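Local coordinates for protein DNA primase (Aquifex aeolicus, PDB 2AU3) that probably synthesises the short RNA primers from which DNA polymerase extends during DNA replication, using a zinc-binding domain joined to an RNA polymerase core, at residues E22-E27 against S72-I77; N36-P41 against P45-S50; Q54-F59 against A67-S72; A140-L145 against L234-E239. All blocks are in the same frame, centred on the assembly; numbering follows the deposited sequence.

Interaction 1 (E22-E27 against S72-I77); sequences EYLNLE and SLYEDI
Tyr23 and Tyr74 mark the closest backbone approach, with CA atoms 8.5 Å apart, so the contact is made by side chains alone. It is a surface contact between helices 16-23 and 67-75 of the zinc-binding domain. Tyr23 lies where helix 16-23 gives way to an extended chain. Tyr74 lies near the C-terminal end of helix 67-75, which a Schellman motif closes: Ile77 N reaches Ser72 O at 3.0 Å, Asp76 N bonds weakly to Leu73 O, and Asp76 takes the positive phi (56°).

The two tyrosines reach past one another from opposing backbones. CD1 of Tyr23 sits over one face of the Tyr74 ring, offset toward its rim, and comes within 3.2 Å of Tyr74 CD2. With centroids 4.5 Å apart and planes at 52°, the pair is oblique, neither a parallel stack nor a T-shape. Leu24 adds a looser touch, its CD2 lying 4.3 Å from Tyr74 CE1. Phe70, one turn back on helix 67-75, makes an edge-to-face pair with Tyr23.

At its outer end the Tyr23 ring meets Glu75. The Glu75 chain leaves with CG anti to the carbonyl carbon (chi1 -54°) and bends at chi2, which brings its carboxylate to the edge of the ring. There Tyr23 OH donates to the anti lone pair of Glu75 OE2 at 2.8 Å, while Tyr23 CE1 lies 3.1 Å from the same oxygen.

Glu75 is exposed and probably ionised, and its hydrogen bond, together with the ring contact, fixes the rotation of the Tyr23 phenol.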
# COMPACT_ATOMS: atom_id res chain seq x y z
N GLU A 22 -8.71 26.35 15.72
CA GLU A 22 -8.21 27.72 15.78
C GLU A 22 -8.32 28.42 14.41
O GLU A 22 -8.58 29.63 14.33
CB GLU A 22 -6.75 27.74 16.25
CG GLU A 22 -6.53 27.11 17.62
CD GLU A 22 -5.51 27.86 18.46
OE1 GLU A 22 -4.34 27.97 18.06
OE2 GLU A 22 -5.88 28.34 19.55
N TYR A 23 -8.13 27.65 13.34
CA TYR A 23 -8.05 28.20 11.98
C TYR A 23 -9.37 28.07 11.25
O TYR A 23 -9.81 29.01 10.57
CB TYR A 23 -7.02 27.44 11.17
CG TYR A 23 -5.60 27.66 11.59
CD1 TYR A 23 -4.87 28.74 11.08
CD2 TYR A 23 -4.98 26.78 12.46
CE1 TYR A 23 -3.55 28.92 11.45
CE2 TYR A 23 -3.68 26.99 12.87
CZ TYR A 23 -2.97 28.04 12.34
OH TYR A 23 -1.68 28.23 12.71
N LEU A 24 -10.01 26.91 11.39
CA LEU A 24 -11.22 26.60 10.63
C LEU A 24 -12.49 26.41 11.47
O LEU A 24 -12.43 26.02 12.65
CB LEU A 24 -11.00 25.38 9.72
CG LEU A 24 -9.72 25.36 8.86
CD1 LEU A 24 -9.55 24.05 8.09
CD2 LEU A 24 -9.66 26.57 7.92
N ASN A 25 -13.63 26.70 10.84
CA ASN A 25 -14.93 26.36 11.40
C ASN A 25 -15.22 24.89 11.17
O ASN A 25 -15.51 24.48 10.04
CB ASN A 25 -16.03 27.21 10.76
CG ASN A 25 -15.68 28.68 10.69
OD1 ASN A 25 -15.45 29.32 11.72
ND2 ASN A 25 -15.64 29.24 9.49
N LEU A 26 -15.15 24.09 12.23
CA LEU A 26 -15.29 22.65 12.09
C LEU A 26 -16.69 22.26 12.52
O LEU A 26 -17.15 22.66 13.61
CB LEU A 26 -14.23 21.91 12.92
CG LEU A 26 -12.75 22.07 12.51
CD1 LEU A 26 -11.87 21.30 13.47
CD2 LEU A 26 -12.51 21.61 11.09
N GLU A 27 -17.38 21.52 11.66
CA GLU A 27 -18.68 20.94 12.00
C GLU A 27 -18.48 19.47 12.33
O GLU A 27 -17.79 18.77 11.61
CB GLU A 27 -19.65 21.04 10.82
CG GLU A 27 -21.06 20.56 11.18
CD GLU A 27 -21.90 20.13 9.99
OE1 GLU A 27 -21.40 20.20 8.83
OE2 GLU A 27 -23.07 19.71 10.21
N SER A 72 1.95 23.96 9.06
CA SER A 72 2.96 24.19 8.03
C SER A 72 2.33 24.65 6.72
O SER A 72 2.85 25.56 6.04
CB SER A 72 3.77 22.92 7.77
OG SER A 72 4.76 23.15 6.79
N LEU A 73 1.23 24.02 6.35
CA LEU A 73 0.58 24.36 5.08
C LEU A 73 -0.19 25.66 5.21
O LEU A 73 -0.09 26.54 4.34
CB LEU A 73 -0.33 23.22 4.57
CG LEU A 73 0.32 21.89 4.21
CD1 LEU A 73 -0.77 20.80 4.04
CD2 LEU A 73 1.15 22.02 2.95
N TYR A 74 -0.95 25.81 6.29
CA TYR A 74 -1.67 27.05 6.52
C TYR A 74 -0.74 28.28 6.57
O TYR A 74 -1.01 29.29 5.92
CB TYR A 74 -2.56 26.98 7.77
CG TYR A 74 -3.68 28.00 7.73
CD1 TYR A 74 -4.92 27.70 7.15
CD2 TYR A 74 -3.48 29.30 8.22
CE1 TYR A 74 -5.94 28.66 7.10
CE2 TYR A 74 -4.49 30.26 8.18
CZ TYR A 74 -5.71 29.94 7.62
OH TYR A 74 -6.69 30.91 7.59
N GLU A 75 0.37 28.17 7.28
CA GLU A 75 1.24 29.34 7.48
C GLU A 75 2.31 29.50 6.41
O GLU A 75 3.06 30.49 6.42
CB GLU A 75 1.88 29.30 8.86
CG GLU A 75 0.88 29.17 10.01
CD GLU A 75 0.08 30.44 10.27
OE1 GLU A 75 0.38 31.50 9.67
OE2 GLU A 75 -0.86 30.37 11.11
N ASP A 76 2.38 28.53 5.51
CA ASP A 76 3.43 28.47 4.47
C ASP A 76 4.83 28.49 5.09
O ASP A 76 5.65 29.33 4.76
CB ASP A 76 3.26 29.60 3.45
CG ASP A 76 4.11 29.38 2.20
OD1 ASP A 76 4.05 28.29 1.63
OD2 ASP A 76 4.87 30.25 1.71
N ILE A 77 5.06 27.57 6.01
CA ILE A 77 6.35 27.40 6.68
C ILE A 77 6.71 25.91 6.67
O ILE A 77 5.90 25.05 6.29
CB ILE A 77 6.35 27.97 8.16
CG1 ILE A 77 5.40 27.18 9.08
CG2 ILE A 77 6.06 29.47 8.20
CD1 ILE A 77 5.07 27.92 10.45

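Interaction 2 (N36-P41 against P45-S50); sequences NCPFHP and PSFYVS. With ZN (zinc ion), chain B.
Phe47 is the bump of this contact: its ring enters a hollow shaped by Cys37, Pro38 and Phe39, in the loop between strands 32-35 and 47-50. CG lies anti to the backbone N (chi1 -178°), which carries the ring off strand 47-50 and over the loop. One flank meets both sulfur and proline, with Phe47 CD1 3.8 Å from Cys37 SG and 3.9 Å from Pro38 CD. Farther out, Phe47 CE1 approaches Phe39 CE2 at 4.0 Å. All three approaches are oblique; Cys37 SG, seen from the Phe47 ring centroid, lies 72° off the ring normal.

The hollow has firm walls. Pro38 CG rests over the centre of the Phe39 ring, 3.6 Å above its plane, and Cys37 SG both ligates zinc and accepts a hydrogen bond from Phe39 N at 3.4 Å. His40 ND1 binds the same ion at 2.0 Å; Cys37 and His40 are the first ligand pair of the CHC2-type zinc finger, completed by Cys58 and Cys61.

At the other end, where the Asn36 and Pro45 CA atoms are only 4.0 Å apart, the two side chains lie side by side and Asn36 OD1 packs on Pro45 CG. Between these patches a water accepts from Cys37 N and from Ser46 N, bridging the two backbones.

Replacing Phe47 by an alanine would probably open a gap beside Cys37 SG and leave Pro38 and Phe39 without the ring that packs against them.

In the five-stranded sheet, 47-50 runs between strands 32-35 and 55-58. The Phe47 ring meets that of Phe56 on the latter strand, while Val49 packs on Ile16 and Ile20 of helix 16-23.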
# COMPACT_ATOMS: atom_id res chain seq x y z
N ASN A 36 -14.79 23.32 4.77
CA ASN A 36 -14.34 23.49 3.39
C ASN A 36 -12.83 23.58 3.41
O ASN A 36 -12.25 24.20 4.29
CB ASN A 36 -14.93 24.74 2.71
CG ASN A 36 -16.44 24.81 2.81
OD1 ASN A 36 -17.16 24.27 1.96
ND2 ASN A 36 -16.93 25.51 3.81
N CYS A 37 -12.20 22.99 2.40
CA CYS A 37 -10.74 22.98 2.34
C CYS A 37 -10.16 24.38 2.09
O CYS A 37 -10.62 25.09 1.21
CB CYS A 37 -10.27 21.99 1.28
SG CYS A 37 -8.48 21.78 1.22
N PRO A 38 -9.15 24.77 2.87
CA PRO A 38 -8.49 26.07 2.68
C PRO A 38 -7.37 26.03 1.63
O PRO A 38 -6.76 27.06 1.35
CB PRO A 38 -7.88 26.34 4.07
CG PRO A 38 -7.55 24.95 4.60
CD PRO A 38 -8.55 24.00 3.97
N PHE A 39 -7.10 24.84 1.08
CA PHE A 39 -5.95 24.65 0.19
C PHE A 39 -6.35 24.43 -1.28
O PHE A 39 -5.55 24.70 -2.19
CB PHE A 39 -5.06 23.51 0.70
CG PHE A 39 -4.66 23.64 2.14
CD1 PHE A 39 -4.02 24.78 2.60
CD2 PHE A 39 -4.93 22.61 3.05
CE1 PHE A 39 -3.66 24.92 3.94
CE2 PHE A 39 -4.55 22.73 4.40
CZ PHE A 39 -3.92 23.89 4.84
N HIS A 40 -7.57 23.95 -1.49
CA HIS A 40 -8.16 23.87 -2.83
C HIS A 40 -9.60 24.38 -2.78
O HIS A 40 -10.20 24.42 -1.71
CB HIS A 40 -8.08 22.43 -3.37
CG HIS A 40 -9.31 21.60 -3.09
ND1 HIS A 40 -9.53 20.98 -1.88
CD2 HIS A 40 -10.37 21.28 -3.87
CE1 HIS A 40 -10.68 20.34 -1.92
NE2 HIS A 40 -11.21 20.50 -3.12
N PRO A 41 -10.16 24.80 -3.91
CA PRO A 41 -11.50 25.37 -3.90
C PRO A 41 -12.63 24.45 -4.36
O PRO A 41 -12.91 24.42 -5.56
CB PRO A 41 -11.38 26.54 -4.88
CG PRO A 41 -10.26 26.13 -5.85
CD PRO A 41 -9.51 24.96 -5.23
N PRO A 45 -17.97 20.85 1.46
CA PRO A 45 -16.92 20.55 2.44
C PRO A 45 -16.36 19.13 2.25
O PRO A 45 -17.11 18.16 2.33
CB PRO A 45 -17.64 20.69 3.79
CG PRO A 45 -18.76 21.63 3.51
CD PRO A 45 -19.22 21.30 2.11
N SER A 46 -15.06 19.03 1.96
CA SER A 46 -14.42 17.75 1.64
C SER A 46 -13.20 17.49 2.53
O SER A 46 -12.49 16.51 2.34
CB SER A 46 -13.97 17.74 0.18
OG SER A 46 -15.06 18.05 -0.66
N PHE A 47 -12.99 18.37 3.50
CA PHE A 47 -11.80 18.37 4.34
C PHE A 47 -12.16 17.85 5.72
O PHE A 47 -12.94 18.49 6.45
CB PHE A 47 -11.26 19.80 4.43
CG PHE A 47 -9.99 19.94 5.23
CD1 PHE A 47 -8.78 20.13 4.59
CD2 PHE A 47 -10.03 19.95 6.63
CE1 PHE A 47 -7.59 20.31 5.33
CE2 PHE A 47 -8.87 20.12 7.38
CZ PHE A 47 -7.64 20.30 6.73
N TYR A 48 -11.61 16.68 6.08
CA TYR A 48 -12.00 15.97 7.28
C TYR A 48 -10.88 15.90 8.30
O TYR A 48 -9.71 15.78 7.95
CB TYR A 48 -12.49 14.55 6.95
CG TYR A 48 -13.84 14.54 6.26
CD1 TYR A 48 -15.00 14.30 6.97
CD2 TYR A 48 -13.93 14.76 4.89
CE1 TYR A 48 -16.24 14.28 6.33
CE2 TYR A 48 -15.15 14.75 4.25
CZ TYR A 48 -16.30 14.51 4.97
OH TYR A 48 -17.50 14.51 4.32
N VAL A 49 -11.26 16.00 9.57
CA VAL A 49 -10.33 15.85 10.67
C VAL A 49 -10.81 14.69 11.53
O VAL A 49 -11.96 14.69 11.97
CB VAL A 49 -10.25 17.15 11.51
CG1 VAL A 49 -9.28 16.96 12.68
CG2 VAL A 49 -9.82 18.35 10.61
N SER A 50 -9.96 13.68 11.72
CA SER A 50 -10.36 12.53 12.51
C SER A 50 -9.71 12.64 13.88
O SER A 50 -8.49 12.63 13.99
CB SER A 50 -9.92 11.24 11.80
OG SER A 50 -9.87 10.15 12.70
ZN ZN B . -8.43 20.21 -0.41
O HOH W 1 -13.75 21.37 0.83

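Interaction 3 (Q54-F59 against A67-S72); sequences QIFKCF and AIKFVS. With ZN (zinc ion), chain B.
Phe56 and Phe70 join the antiparallel sheet of the zinc ribbon to the helix that follows it, the first from strand 55-58, the second from the first turn of helix 67-75. The rings form a T-shaped pair in which the edge of Phe70 points to the face of Phe56, with centroids 5.8 Å apart and planes at 83°. Phe56 has CG between its backbone N and carbonyl carbon (chi1 67°), a rotamer that swings the ring off the strand to the helix, with CE2 3.7 Å from Phe70 CB and 3.6 Å from Phe70 N. At the edge of the Phe56 ring lies the Lys69 stem, its CG 4.2 Å from Phe56 CZ.

A water links the backbones beside this packing, donating to Gln54 O at 2.7 Å and accepting from Ala67 N at 2.9 Å. Two residues beyond Phe56 on the same strand, Cys58 SG binds the zinc ion at 2.4 Å.

Buried apolar atoms thus hold strand and helix together, and the stem of buried Lys69 serves as part of that packing while its ammonium is answered by salt bridges to Asp114 and Asp110. The water satisfies an N-H of the helix's first turn and a strand-side carbonyl.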
# COMPACT_ATOMS: atom_id res chain seq x y z
N GLN A 54 -6.04 11.23 14.37
CA GLN A 54 -5.21 12.41 14.65
C GLN A 54 -4.55 12.94 13.37
O GLN A 54 -3.42 13.44 13.38
CB GLN A 54 -4.17 12.13 15.75
CG GLN A 54 -4.73 12.13 17.19
CD GLN A 54 -5.26 13.49 17.61
OE1 GLN A 54 -4.51 14.46 17.69
NE2 GLN A 54 -6.57 13.57 17.89
N ILE A 55 -5.28 12.83 12.27
CA ILE A 55 -4.84 13.34 10.97
C ILE A 55 -5.98 14.12 10.34
O ILE A 55 -7.12 14.04 10.79
CB ILE A 55 -4.39 12.18 10.05
CG1 ILE A 55 -5.54 11.18 9.84
CG2 ILE A 55 -3.07 11.54 10.59
CD1 ILE A 55 -5.21 9.97 8.86
N PHE A 56 -5.67 14.88 9.30
CA PHE A 56 -6.70 15.50 8.47
C PHE A 56 -6.50 14.89 7.10
O PHE A 56 -5.44 14.35 6.82
CB PHE A 56 -6.54 17.03 8.44
CG PHE A 56 -5.28 17.51 7.72
CD1 PHE A 56 -5.31 17.82 6.35
CD2 PHE A 56 -4.08 17.67 8.41
CE1 PHE A 56 -4.16 18.29 5.68
CE2 PHE A 56 -2.91 18.12 7.73
CZ PHE A 56 -2.96 18.43 6.37
N LYS A 57 -7.53 14.95 6.26
CA LYS A 57 -7.41 14.47 4.88
C LYS A 57 -8.49 15.17 4.07
O LYS A 57 -9.67 15.10 4.42
CB LYS A 57 -7.61 12.95 4.79
CG LYS A 57 -7.54 12.35 3.37
CD LYS A 57 -6.09 12.36 2.77
CE LYS A 57 -6.08 11.62 1.39
NZ LYS A 57 -4.74 11.67 0.72
N CYS A 58 -8.08 15.84 3.00
CA CYS A 58 -9.05 16.42 2.08
C CYS A 58 -9.46 15.43 1.00
O CYS A 58 -8.63 14.97 0.23
CB CYS A 58 -8.52 17.69 1.44
SG CYS A 58 -9.82 18.47 0.51
N PHE A 59 -10.74 15.10 0.96
CA PHE A 59 -11.27 14.22 -0.09
C PHE A 59 -11.44 14.97 -1.39
O PHE A 59 -11.85 14.39 -2.39
CB PHE A 59 -12.59 13.61 0.33
CG PHE A 59 -12.44 12.47 1.28
CD1 PHE A 59 -11.83 12.65 2.51
CD2 PHE A 59 -12.88 11.20 0.92
CE1 PHE A 59 -11.67 11.59 3.41
CE2 PHE A 59 -12.74 10.13 1.81
CZ PHE A 59 -12.12 10.33 3.06
N ALA A 67 -1.24 17.34 12.71
CA ALA A 67 -1.51 18.71 13.13
C ALA A 67 -0.38 19.68 12.77
O ALA A 67 -0.64 20.77 12.28
CB ALA A 67 -1.81 18.74 14.63
N ILE A 68 0.87 19.29 13.03
CA ILE A 68 1.99 20.15 12.69
C ILE A 68 1.98 20.47 11.19
O ILE A 68 2.24 21.62 10.77
CB ILE A 68 3.33 19.47 13.04
CG1 ILE A 68 3.46 19.30 14.57
CG2 ILE A 68 4.51 20.29 12.44
CD1 ILE A 68 4.60 18.36 15.00
N LYS A 69 1.72 19.44 10.39
CA LYS A 69 1.70 19.58 8.95
C LYS A 69 0.59 20.54 8.51
O LYS A 69 0.80 21.35 7.60
CB LYS A 69 1.51 18.21 8.29
CG LYS A 69 1.19 18.30 6.82
CD LYS A 69 1.73 17.09 6.10
CE LYS A 69 1.82 17.33 4.62
NZ LYS A 69 1.46 16.09 3.89
N PHE A 70 -0.58 20.47 9.15
CA PHE A 70 -1.63 21.45 8.83
C PHE A 70 -1.11 22.89 9.01
O PHE A 70 -1.30 23.74 8.14
CB PHE A 70 -2.90 21.25 9.68
CG PHE A 70 -3.95 22.32 9.41
CD1 PHE A 70 -4.81 22.21 8.31
CD2 PHE A 70 -3.99 23.46 10.19
CE1 PHE A 70 -5.75 23.21 8.03
CE2 PHE A 70 -4.94 24.48 9.92
CZ PHE A 70 -5.80 24.36 8.84
N VAL A 71 -0.49 23.16 10.15
CA VAL A 71 0.00 24.51 10.43
C VAL A 71 1.06 24.91 9.39
O VAL A 71 1.03 26.04 8.86
CB VAL A 71 0.53 24.64 11.89
CG1 VAL A 71 1.16 26.03 12.13
CG2 VAL A 71 -0.58 24.37 12.88
N SER A 72 1.95 23.96 9.06
CA SER A 72 2.96 24.19 8.03
C SER A 72 2.33 24.65 6.72
O SER A 72 2.85 25.56 6.04
CB SER A 72 3.77 22.92 7.77
OG SER A 72 4.76 23.15 6.79
ZN ZN B . -8.43 20.21 -0.41
O HOH W 2 -2.01 15.35 14.67

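Interaction 4 (A140-L145 against L234-E239); sequences ARKFDL and LYEAKE
The Phe143 ring carries Glu236 on one face. Glu236 CG stands 3.6 Å above the ring plane, offset toward the rim, and makes a CH-pi contact 25° off the normal. Its carboxylate continues over the same ring, turned only 19° from parallel, with Glu236 CD 3.5 Å from Phe143 CE1. The bend at chi2 of Glu236 (85°) folds the acid over the ring in this way. Beside it, Glu236 OE2 lies in the plane of the Tyr235 ring, at its edge, as does a bridging water. Phe260 forms an edge-to-face pair with Phe143.

Phe143 stands just past helix 137-142, where a Schellman motif turns the chain: Asp144 has positive phi, and Leu145 N bonds to Ala140 O at 2.9 Å. The contact joins this helix to helix 234-244 within the catalytic core, and helix 253-261 of the Toprim region packs on it through Phe260. Asp144 points its carboxylate to Arg117 and Lys194, two basic partners from separate parts of the chain.

With a serine in place of Phe143, the aliphatic stem of Glu236 would probably lose the ring it lies on and its carboxylate be freer to turn.

Two waters complete the junction. One donates both to Lys142 O and to Glu236 OE2, each at 2.7 Å. The other accepts from Lys142 NZ at 2.8 Å and donates to Glu236 O and, at 3.2 Å, to Glu239 OE2. The Lys142 stem runs alongside that of Glu236, headed the other way, with Lys142 CE 3.9 Å from Glu236 CG, while Lys142 NZ stays 6.3 Å from Glu236 OE2.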
# COMPACT_ATOMS: atom_id res chain seq x y z
N ALA A 140 -7.05 7.87 -6.62
CA ALA A 140 -5.77 8.52 -6.89
C ALA A 140 -5.39 9.45 -5.73
O ALA A 140 -4.23 9.47 -5.30
CB ALA A 140 -5.82 9.30 -8.24
N ARG A 141 -6.37 10.19 -5.22
CA ARG A 141 -6.17 11.08 -4.08
C ARG A 141 -5.97 10.37 -2.74
O ARG A 141 -5.10 10.77 -1.94
CB ARG A 141 -7.34 12.03 -3.95
CG ARG A 141 -7.37 13.07 -5.08
CD ARG A 141 -8.43 14.12 -4.90
NE ARG A 141 -9.79 13.57 -4.90
CZ ARG A 141 -10.64 13.63 -5.93
NH1 ARG A 141 -10.29 14.21 -7.08
NH2 ARG A 141 -11.85 13.10 -5.80
N LYS A 142 -6.77 9.32 -2.49
CA LYS A 142 -6.61 8.52 -1.27
C LYS A 142 -5.20 7.96 -1.15
O LYS A 142 -4.62 7.96 -0.05
CB LYS A 142 -7.60 7.36 -1.22
CG LYS A 142 -7.44 6.49 0.03
CD LYS A 142 -8.46 5.36 0.01
CE LYS A 142 -8.37 4.51 1.26
NZ LYS A 142 -8.57 5.25 2.52
N PHE A 143 -4.70 7.44 -2.27
CA PHE A 143 -3.40 6.78 -2.32
C PHE A 143 -2.23 7.74 -2.59
O PHE A 143 -1.08 7.30 -2.67
CB PHE A 143 -3.40 5.64 -3.35
CG PHE A 143 -4.02 4.37 -2.82
CD1 PHE A 143 -3.22 3.35 -2.26
CD2 PHE A 143 -5.38 4.21 -2.81
CE1 PHE A 143 -3.81 2.17 -1.74
CE2 PHE A 143 -5.97 3.03 -2.30
CZ PHE A 143 -5.14 2.00 -1.77
N ASP A 144 -2.54 9.03 -2.71
CA ASP A 144 -1.51 10.07 -2.81
C ASP A 144 -0.65 9.91 -4.09
O ASP A 144 0.53 10.23 -4.12
CB ASP A 144 -0.64 10.13 -1.53
CG ASP A 144 -1.43 10.56 -0.31
OD1 ASP A 144 -1.31 9.93 0.76
OD2 ASP A 144 -2.24 11.53 -0.33
N LEU A 145 -1.29 9.47 -5.17
CA LEU A 145 -0.62 9.36 -6.46
C LEU A 145 -0.02 10.67 -6.87
O LEU A 145 -0.62 11.77 -6.64
CB LEU A 145 -1.55 8.84 -7.54
CG LEU A 145 -2.17 7.46 -7.28
CD1 LEU A 145 -2.57 6.90 -8.60
CD2 LEU A 145 -1.29 6.49 -6.54
N LEU A 234 -1.61 -2.12 2.45
CA LEU A 234 -1.97 -2.60 3.77
C LEU A 234 -2.60 -1.52 4.67
O LEU A 234 -3.65 -1.75 5.29
CB LEU A 234 -0.79 -3.30 4.46
CG LEU A 234 -1.08 -4.09 5.72
CD1 LEU A 234 -2.13 -5.20 5.47
CD2 LEU A 234 0.25 -4.69 6.18
N TYR A 235 -2.00 -0.34 4.69
CA TYR A 235 -2.50 0.75 5.51
C TYR A 235 -3.95 1.07 5.10
O TYR A 235 -4.85 1.22 5.94
CB TYR A 235 -1.63 1.99 5.32
CG TYR A 235 -2.25 3.24 5.91
CD1 TYR A 235 -2.70 4.27 5.08
CD2 TYR A 235 -2.38 3.39 7.30
CE1 TYR A 235 -3.25 5.44 5.63
CE2 TYR A 235 -2.91 4.54 7.86
CZ TYR A 235 -3.36 5.55 7.03
OH TYR A 235 -3.91 6.70 7.56
N GLU A 236 -4.18 1.17 3.80
CA GLU A 236 -5.51 1.47 3.30
C GLU A 236 -6.51 0.30 3.44
O GLU A 236 -7.72 0.52 3.54
CB GLU A 236 -5.39 1.89 1.85
CG GLU A 236 -4.67 3.21 1.66
CD GLU A 236 -3.15 3.06 1.60
OE1 GLU A 236 -2.64 1.91 1.72
OE2 GLU A 236 -2.45 4.09 1.42
N ALA A 237 -6.00 -0.93 3.44
CA ALA A 237 -6.84 -2.13 3.38
C ALA A 237 -7.21 -2.70 4.75
O ALA A 237 -8.19 -3.43 4.85
CB ALA A 237 -6.15 -3.22 2.54
N LYS A 238 -6.43 -2.40 5.78
CA LYS A 238 -6.44 -3.26 6.98
C LYS A 238 -7.79 -3.25 7.70
O LYS A 238 -8.21 -4.25 8.25
CB LYS A 238 -5.27 -2.91 7.93
CG LYS A 238 -5.27 -1.49 8.43
CD LYS A 238 -3.99 -1.12 9.16
CE LYS A 238 -4.01 0.36 9.55
NZ LYS A 238 -2.82 0.73 10.40
N GLU A 239 -8.49 -2.12 7.67
CA GLU A 239 -9.81 -2.06 8.31
C GLU A 239 -10.85 -2.89 7.51
O GLU A 239 -11.68 -3.56 8.09
CB GLU A 239 -10.26 -0.61 8.51
CG GLU A 239 -10.73 0.11 7.23
CD GLU A 239 -10.88 1.61 7.43
OE1 GLU A 239 -10.94 2.05 8.60
OE2 GLU A 239 -10.94 2.37 6.44
O HOH W 3 -3.72 6.39 1.93
O HOH W 4 -8.73 2.97 4.19

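How the interactions relate
Interactions 1, 2 and 3 form one cluster in the zinc-binding domain, their centres 8 to 10 Å apart. Along the chain, 2 and then 3 are nested inside the loop closed by interaction 1. Interactions 1 and 3 both use helix 67-75 and share Ser72. Interactions 2 and 3 lie on neighbouring strands, 47-50 and 55-58, and both supply zinc ligands, so the metal site and the helical cover are built on one sheet. Interaction 4 comes later in the chain, in the catalytic core, its centre about 16 Å from that of interaction 3. Lys57 NZ spans the boundary, with a salt bridge to Asp144 OD2 (2.7 Å), tying the zinc-binding domain to the catalytic core in this structure.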